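Local atomic coordinates of hypothetical protein TM1553 (Thermotoga maritima, PDB entry 1VRM), a protein that belongs to the ApbE family and, like its relatives, probably acts as a flavin transferase that attaches FMN to target proteins. Residues T43-I55 with Y169-F181. Residues are numbered along the deposited sequence; the frame is centred on the assembly and turned at random. Where two conformers were deposited one is given.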
ATOM      1  N   THR A  43      25.387  -0.679   6.874  1.00  3.15           N
ATOM      2  CA  THR A  43      25.371  -1.729   5.844  1.00  3.74           C
ATOM      3  C   THR A  43      23.952  -2.316   5.682  1.00  4.77           C
ATOM      4  O   THR A  43      23.429  -2.428   4.582  1.00  6.58           O
ATOM      5  CB  THR A  43      26.353  -2.876   6.151  1.00  5.66           C
ATOM      6  OG1 THR A  43      27.708  -2.378   6.151  1.00  5.54           O
ATOM      7  CG2 THR A  43      26.243  -4.033   5.141  1.00  7.87           C
ATOM      8  N   ILE A  44      23.337  -2.691   6.800  1.00  4.35           N
ATOM      9  CA  ILE A  44      21.956  -3.197   6.746  1.00  6.89           C
ATOM     10  C   ILE A  44      21.022  -2.149   6.130  1.00  3.96           C
ATOM     11  O   ILE A  44      20.258  -2.433   5.209  1.00  4.34           O
ATOM     12  CB  ILE A  44      21.441  -3.584   8.144  1.00  5.50           C
ATOM     13  CG1 ILE A  44      22.378  -4.633   8.782  1.00  8.80           C
ATOM     14  CG2 ILE A  44      19.977  -4.021   8.074  1.00  6.57           C
ATOM     15  CD1 ILE A  44      22.066  -5.049  10.178  1.00  9.09           C
ATOM     16  N   ALA A  45      21.080  -0.893   6.566  1.00  3.80           N
ATOM     17  CA  ALA A  45      20.250   0.154   6.001  1.00  3.30           C
ATOM     18  C   ALA A  45      20.474   0.373   4.504  1.00  4.78           C
ATOM     19  O   ALA A  45      19.538   0.608   3.745  1.00  7.32           O
ATOM     20  CB  ALA A  45      20.432   1.438   6.784  1.00  6.03           C
ATOM     21  N   GLU A  46      21.737   0.387   4.081  1.00  4.52           N
ATOM     22  CA  GLU A  46      22.062   0.550   2.655  1.00  5.71           C
ATOM     23  C   GLU A  46      21.434  -0.580   1.820  1.00  5.66           C
ATOM     24  O   GLU A  46      20.853  -0.306   0.767  1.00  6.17           O
ATOM     25  CB  GLU A  46      23.571   0.571   2.438  1.00  6.51           C
ATOM     26  CG  GLU A  46      24.042   0.558   0.954  1.00  9.77           C
ATOM     27  CD  GLU A  46      23.509   1.674   0.040  1.00 19.52           C
ATOM     28  OE1 GLU A  46      23.287   2.818   0.531  1.00 12.47           O
ATOM     29  OE2 GLU A  46      23.385   1.407  -1.217  1.00 16.76           O
ATOM     30  N   ALA A  47      21.559  -1.799   2.295  1.00  3.80           N
ATOM     31  CA  ALA A  47      20.958  -2.984   1.633  1.00  3.46           C
ATOM     32  C   ALA A  47      19.458  -2.802   1.485  1.00  4.74           C
ATOM     33  O   ALA A  47      18.883  -3.097   0.430  1.00  6.15           O
ATOM     34  CB  ALA A  47      21.206  -4.207   2.409  1.00  4.96           C
ATOM     35  N   ILE A  48      18.841  -2.366   2.566  1.00  5.64           N
ATOM     36  CA  ILE A  48      17.390  -2.154   2.580  1.00  4.78           C
ATOM     37  C   ILE A  48      16.976  -1.062   1.581  1.00  4.84           C
ATOM     38  O   ILE A  48      16.071  -1.234   0.768  1.00  4.59           O
ATOM     39  CB  ILE A  48      16.906  -1.793   3.988  1.00  3.35           C
ATOM     40  CG1 ILE A  48      16.943  -2.999   4.897  1.00  4.56           C
ATOM     41  CG2 ILE A  48      15.493  -1.207   3.900  1.00  5.74           C
ATOM     42  CD1 ILE A  48      16.726  -2.703   6.338  1.00  6.44           C
ATOM     43  N   LEU A  49      17.681   0.060   1.573  1.00  4.39           N
ATOM     44  CA  LEU A  49      17.372   1.130   0.640  1.00  4.70           C
ATOM     45  C   LEU A  49      17.528   0.671  -0.793  1.00  4.21           C
ATOM     46  O   LEU A  49      16.692   0.979  -1.686  1.00  6.54           O
ATOM     47  CB  LEU A  49      18.270   2.335   0.885  1.00  6.22           C
ATOM     48  CG  LEU A  49      17.888   3.544   0.005  1.00  7.02           C
ATOM     49  CD1 LEU A  49      16.431   4.038   0.141  1.00 10.06           C
ATOM     50  CD2 LEU A  49      18.911   4.669   0.294  1.00  8.81           C
ATOM     51  N   GLU A  50      18.584  -0.099  -1.037  1.00  4.09           N
ATOM     52  CA  GLU A  50      18.778  -0.617  -2.420  1.00  6.14           C
ATOM     53  C   GLU A  50      17.574  -1.464  -2.834  1.00  6.86           C
ATOM     54  O   GLU A  50      17.084  -1.340  -3.959  1.00  6.49           O
ATOM     55  CB  GLU A  50      20.040  -1.443  -2.518  1.00  7.28           C
ATOM     56  CG  GLU A  50      21.292  -0.596  -2.327  1.00  6.73           C
ATOM     57  CD  GLU A  50      22.576  -1.461  -2.341  1.00  7.52           C
ATOM     58  OE1 GLU A  50      22.507  -2.688  -2.581  1.00 11.85           O
ATOM     59  OE2 GLU A  50      23.635  -0.864  -2.077  1.00 11.31           O
ATOM     60  N   ASP A  51      17.101  -2.320  -1.942  1.00  5.27           N
ATOM     61  CA  ASP A  51      15.925  -3.169  -2.290  1.00  5.40           C
ATOM     62  C   ASP A  51      14.665  -2.320  -2.510  1.00  5.97           C
ATOM     63  O   ASP A  51      13.865  -2.581  -3.417  1.00  7.30           O
ATOM     64  CB  ASP A  51      15.701  -4.209  -1.233  1.00  7.01           C
ATOM     65  CG  ASP A  51      14.811  -5.320  -1.702  1.00 11.04           C
ATOM     66  OD1 ASP A  51      15.180  -5.936  -2.716  1.00 11.68           O
ATOM     67  OD2 ASP A  51      13.757  -5.590  -1.045  1.00  8.78           O
HETATM   68  N   MSE A  52      14.477  -1.316  -1.669  1.00  5.26           N
HETATM   69  CA  MSE A  52      13.297  -0.437  -1.808  1.00  5.79           C
HETATM   70  C   MSE A  52      13.313   0.269  -3.161  1.00  5.68           C
HETATM   71  O   MSE A  52      12.272   0.370  -3.842  1.00  6.70           O
HETATM   72  CB  MSE A  52      13.200   0.571  -0.663  1.00  7.88           C
HETATM   73  CG  MSE A  52      12.881  -0.106   0.592  1.00  5.86           C
HETATM   74 SE   MSE A  52      12.951   1.303   2.051  1.00 26.71          SE
HETATM   75  CE  MSE A  52      11.138   0.946   2.838  1.00 27.53           C
ATOM     76  N   LYS A  53      14.488   0.751  -3.553  1.00  5.92           N
ATOM     77  CA  LYS A  53      14.637   1.383  -4.863  1.00  6.11           C
ATOM     78  C   LYS A  53      14.456   0.378  -5.994  1.00  5.55           C
ATOM     79  O   LYS A  53      13.783   0.675  -6.995  1.00  8.17           O
ATOM     80  CB  LYS A  53      15.962   2.114  -4.976  1.00  8.14           C
ATOM     81  CG  LYS A  53      16.051   3.314  -4.035  1.00  8.53           C
ATOM     82  CD  LYS A  53      17.408   3.966  -4.101  1.00 13.52           C
ATOM     83  CE  LYS A  53      17.388   5.290  -3.354  0.50 23.16           C
ATOM     84  NZ  LYS A  53      16.165   6.080  -3.653  0.50 30.43           N
ATOM     85  N   ARG A  54      15.000  -0.810  -5.837  1.00  5.60           N
ATOM     86  CA  ARG A  54      14.855  -1.861  -6.829  1.00  7.43           C
ATOM     87  C   ARG A  54      13.361  -2.153  -7.115  1.00  6.79           C
ATOM     88  O   ARG A  54      12.916  -2.204  -8.246  1.00  7.34           O
ATOM     89  CB  ARG A  54      15.524  -3.123  -6.335  1.00  8.00           C
ATOM     90  CG  ARG A  54      15.411  -4.305  -7.284  1.00  6.92           C
ATOM     91  CD  ARG A  54      15.973  -5.564  -6.682  1.00  8.67           C
ATOM     92  NE  ARG A  54      15.154  -6.030  -5.589  1.00  7.84           N
ATOM     93  CZ  ARG A  54      14.031  -6.721  -5.770  1.00  7.17           C
ATOM     94  NH1 ARG A  54      13.647  -7.055  -7.011  1.00 11.29           N
ATOM     95  NH2 ARG A  54      13.317  -7.093  -4.728  1.00  7.51           N
ATOM     96  N   ILE A  55      12.606  -2.337  -6.055  1.00  4.00           N
ATOM     97  CA  ILE A  55      11.158  -2.611  -6.120  1.00  5.70           C
ATOM     98  C   ILE A  55      10.444  -1.398  -6.762  1.00  5.33           C
ATOM     99  O   ILE A  55       9.505  -1.544  -7.542  1.00  7.14           O
ATOM    100  CB  ILE A  55      10.599  -2.920  -4.700  1.00  4.33           C
ATOM    101  CG1 ILE A  55      11.160  -4.249  -4.270  1.00  5.24           C
ATOM    102  CG2 ILE A  55       9.087  -2.769  -4.664  1.00  7.51           C
ATOM    103  CD1 ILE A  55      10.954  -4.498  -2.821  1.00  8.58           C
ATOM    104  N   TYR A 169       4.823  -4.662   0.578  1.00  5.75           N
ATOM    105  CA  TYR A 169       5.719  -5.699   0.102  1.00  6.54           C
ATOM    106  C   TYR A 169       7.192  -5.334   0.375  1.00  5.05           C
ATOM    107  O   TYR A 169       7.947  -6.143   0.919  1.00  6.58           O
ATOM    108  CB  TYR A 169       5.465  -5.898  -1.384  1.00  7.55           C
ATOM    109  CG  TYR A 169       6.456  -6.850  -1.998  1.00  7.03           C
ATOM    110  CD1 TYR A 169       6.448  -8.181  -1.637  1.00 11.35           C
ATOM    111  CD2 TYR A 169       7.419  -6.434  -2.901  1.00  7.56           C
ATOM    112  CE1 TYR A 169       7.352  -9.082  -2.160  1.00 11.38           C
ATOM    113  CE2 TYR A 169       8.357  -7.348  -3.426  1.00  9.79           C
ATOM    114  CZ  TYR A 169       8.305  -8.647  -3.067  1.00 11.17           C
ATOM    115  OH  TYR A 169       9.210  -9.592  -3.563  1.00 12.85           O
ATOM    116  N   ALA A 170       7.561  -4.117  -0.025  1.00  6.35           N
ATOM    117  CA  ALA A 170       8.940  -3.613   0.172  1.00  5.13           C
ATOM    118  C   ALA A 170       9.271  -3.606   1.671  1.00  6.33           C
ATOM    119  O   ALA A 170      10.412  -3.954   2.079  1.00  8.57           O
ATOM    120  CB  ALA A 170       9.082  -2.268  -0.388  1.00  7.18           C
ATOM    121  N   LEU A 171       8.308  -3.209   2.494  1.00  4.63           N
ATOM    122  CA  LEU A 171       8.556  -3.148   3.935  1.00  5.77           C
ATOM    123  C   LEU A 171       8.787  -4.529   4.523  1.00  7.12           C
ATOM    124  O   LEU A 171       9.612  -4.690   5.400  1.00  6.93           O
ATOM    125  CB  LEU A 171       7.456  -2.433   4.699  1.00  5.37           C
ATOM    126  CG  LEU A 171       7.420  -0.932   4.367  1.00  8.90           C
ATOM    127  CD1 LEU A 171       6.107  -0.321   4.872  1.00 11.71           C
ATOM    128  CD2 LEU A 171       8.588  -0.186   4.921  1.00 13.90           C
ATOM    129  N   ASP A 172       7.986  -5.491   4.106  1.00  6.15           N
ATOM    130  CA  ASP A 172       8.173  -6.861   4.559  1.00  5.96           C
ATOM    131  C   ASP A 172       9.558  -7.391   4.101  1.00  5.02           C
ATOM    132  O   ASP A 172      10.258  -8.010   4.880  1.00  7.89           O
ATOM    133  CB  ASP A 172       7.048  -7.752   4.079  1.00  8.42           C
ATOM    134  CG  ASP A 172       5.750  -7.482   4.827  1.00 10.96           C
ATOM    135  OD1 ASP A 172       5.812  -6.944   5.985  1.00 12.10           O
ATOM    136  OD2 ASP A 172       4.664  -7.774   4.246  1.00 10.93           O
ATOM    137  N   ARG A 173       9.933  -7.125   2.849  1.00  6.30           N
ATOM    138  CA  ARG A 173      11.271  -7.490   2.365  1.00  7.69           C
ATOM    139  C   ARG A 173      12.373  -6.813   3.181  1.00  5.69           C
ATOM    140  O   ARG A 173      13.387  -7.432   3.518  1.00  7.23           O
ATOM    141  CB  ARG A 173      11.437  -7.151   0.902  1.00  7.41           C
ATOM    142  CG  ARG A 173      10.911  -8.316   0.083  1.00 14.48           C
ATOM    143  CD  ARG A 173      11.303  -8.232  -1.321  1.00 20.11           C
ATOM    144  NE  ARG A 173      12.734  -8.057  -1.497  1.00 18.12           N
ATOM    145  CZ  ARG A 173      13.618  -9.022  -1.658  1.00 20.47           C
ATOM    146  NH1 ARG A 173      13.224 -10.293  -1.698  1.00 32.42           N
ATOM    147  NH2 ARG A 173      14.905  -8.713  -1.830  1.00 20.98           N
ATOM    148  N   ALA A 174      12.176  -5.558   3.497  1.00  5.65           N
ATOM    149  CA  ALA A 174      13.153  -4.816   4.268  1.00  6.20           C
ATOM    150  C   ALA A 174      13.439  -5.494   5.604  1.00  8.98           C
ATOM    151  O   ALA A 174      14.602  -5.637   5.981  1.00  6.26           O
ATOM    152  CB  ALA A 174      12.726  -3.380   4.444  1.00  7.75           C
ATOM    153  N   ARG A 175      12.403  -5.880   6.343  1.00  6.44           N
ATOM    154  CA  ARG A 175      12.608  -6.617   7.579  1.00  5.75           C
ATOM    155  C   ARG A 175      13.371  -7.916   7.348  1.00  4.67           C
ATOM    156  O   ARG A 175      14.291  -8.261   8.104  1.00  7.38           O
ATOM    157  CB  ARG A 175      11.261  -6.947   8.195  1.00  7.38           C
ATOM    158  CG  ARG A 175      11.355  -7.898   9.397  1.00  6.70           C
ATOM    159  CD  ARG A 175      10.027  -8.031  10.096  1.00  9.39           C
ATOM    160  NE  ARG A 175      10.073  -9.081  11.089  1.00 12.37           N
ATOM    161  CZ  ARG A 175       9.987 -10.377  10.769  1.00 14.71           C
ATOM    162  NH1 ARG A 175       9.885 -10.798   9.502  1.00 21.80           N
ATOM    163  NH2 ARG A 175      10.068 -11.260  11.727  1.00 27.88           N
ATOM    164  N   GLN A 176      13.030  -8.659   6.294  1.00  5.21           N
ATOM    165  CA  GLN A 176      13.673  -9.941   5.990  1.00  8.58           C
ATOM    166  C   GLN A 176      15.164  -9.704   5.736  1.00  7.77           C
ATOM    167  O   GLN A 176      16.007 -10.479   6.188  1.00  9.12           O
ATOM    168  CB  GLN A 176      13.033 -10.627   4.764  1.00 12.36           C
ATOM    169  CG  GLN A 176      11.517 -11.034   4.869  1.00 21.24           C
ATOM    170  CD  GLN A 176      10.848 -11.325   3.442  1.00 22.89           C
ATOM    171  OE1 GLN A 176      11.549 -11.547   2.413  1.00 31.85           O
ATOM    172  NE2 GLN A 176       9.500 -11.341   3.408  1.00 34.29           N
ATOM    173  N   ILE A 177      15.479  -8.635   5.019  1.00  4.46           N
ATOM    174  CA  ILE A 177      16.885  -8.274   4.723  1.00  6.47           C
ATOM    175  C   ILE A 177      17.640  -8.019   6.027  1.00  5.66           C
ATOM    176  O   ILE A 177      18.713  -8.584   6.269  1.00  6.10           O
ATOM    177  CB  ILE A 177      16.981  -7.061   3.744  1.00  4.98           C
ATOM    178  CG1 ILE A 177      16.474  -7.470   2.365  1.00  5.44           C
ATOM    179  CG2 ILE A 177      18.385  -6.503   3.701  1.00  6.01           C
ATOM    180  CD1 ILE A 177      16.171  -6.353   1.449  1.00  7.87           C
ATOM    181  N   ALA A 178      17.061  -7.203   6.905  1.00  6.26           N
ATOM    182  CA  ALA A 178      17.729  -6.861   8.154  1.00  3.84           C
ATOM    183  C   ALA A 178      18.017  -8.115   8.964  1.00  4.11           C
ATOM    184  O   ALA A 178      19.122  -8.305   9.502  1.00  5.80           O
ATOM    185  CB  ALA A 178      16.870  -5.901   8.932  1.00  6.06           C
ATOM    186  N   LEU A 179      16.978  -8.957   9.089  1.00  4.99           N
ATOM    187  CA  LEU A 179      17.103 -10.191   9.912  1.00  4.76           C
ATOM    188  C   LEU A 179      18.014 -11.234   9.306  1.00  9.17           C
ATOM    189  O   LEU A 179      18.544 -12.096  10.010  1.00  8.69           O
ATOM    190  CB  LEU A 179      15.739 -10.757  10.248  1.00  5.70           C
ATOM    191  CG  LEU A 179      14.821  -9.810  11.015  1.00  8.49           C
ATOM    192  CD1 LEU A 179      13.486 -10.426  11.249  1.00 10.87           C
ATOM    193  CD2 LEU A 179      15.441  -9.355  12.324  1.00  8.71           C
ATOM    194  N   SER A 180      18.175 -11.172   8.008  1.00  6.10           N
ATOM    195  CA  SER A 180      19.138 -12.043   7.289  1.00  6.53           C
ATOM    196  C   SER A 180      20.590 -11.651   7.627  1.00 10.67           C
ATOM    197  O   SER A 180      21.480 -12.494   7.737  1.00 12.55           O
ATOM    198  CB  SER A 180      18.934 -11.943   5.771  0.34  9.09           C
ATOM    199  OG  SER A 180      17.755 -12.595   5.325  0.34  5.10           O
ATOM    200  N   PHE A 181      20.845 -10.355   7.796  1.00  8.70           N
ATOM    201  CA  PHE A 181      22.141  -9.881   8.286  1.00  6.68           C
ATOM    202  C   PHE A 181      22.371 -10.244   9.729  1.00  6.39           C
ATOM    203  O   PHE A 181      23.469 -10.625  10.129  1.00 10.22           O
ATOM    204  CB  PHE A 181      22.285  -8.360   8.164  1.00  6.38           C
ATOM    205  CG  PHE A 181      22.652  -7.913   6.792  1.00  7.21           C
ATOM    206  CD1 PHE A 181      23.977  -7.987   6.349  1.00  6.95           C
ATOM    207  CD2 PHE A 181      21.700  -7.383   5.932  1.00  9.55           C
ATOM    208  CE1 PHE A 181      24.341  -7.557   5.083  1.00 11.16           C
ATOM    209  CE2 PHE A 181      22.074  -6.940   4.672  1.00 10.98           C
ATOM    210  CZ  PHE A 181      23.384  -7.044   4.255  1.00 11.90           C
TER
HETATM  211  O   HOH W   1      12.732  -3.441   0.426  1.00 14.20           O
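Ile-48 lies over Ala-174 at the closest backbone approach, where the two CA atoms are 5.3 Å apart; its CG2 meets Ala-174 CB at 3.6 Å. One turn earlier, Ile-44 sets CG2 on Ala-178, while its CG1 branch, anti to the carbonyl carbon (chi1 -57°), runs alongside Phe-181 in the opposite sense. Ala-47 CB touches both Ile-177 CG2 and the Phe-181 ring, 3.7 Å from CE2. At the other end, selenomethionine Met-52 presses CE tightly on Leu-171 CD2 (3.5 Å). With axes 9.3 Å apart at 150°, these are near-antiparallel helices layered on one antiparallel sheet: Ile-48 rests on Ile-32, and Met-52, Leu-171 and Ala-174 on Val-189. On the side away from the sheet, Arg-173 grips Asp-51 side-on, NE to OD2 at 2.7 Å (164° at the hydrogen) and NH2 to OD1 at 2.9 Å. Arg-54 directs NE and NH2 to that same OD1, setting NH2 over one face of the nearly perpendicular Arg-173 guanidinium, and its NH1 pairs with Glu-84. A water donates to both Asp-51 OD2 and Ala-170 O. An asparagine at Asp-51 would probably leave the two closely set guanidinium groups without the negative charge that holds them together.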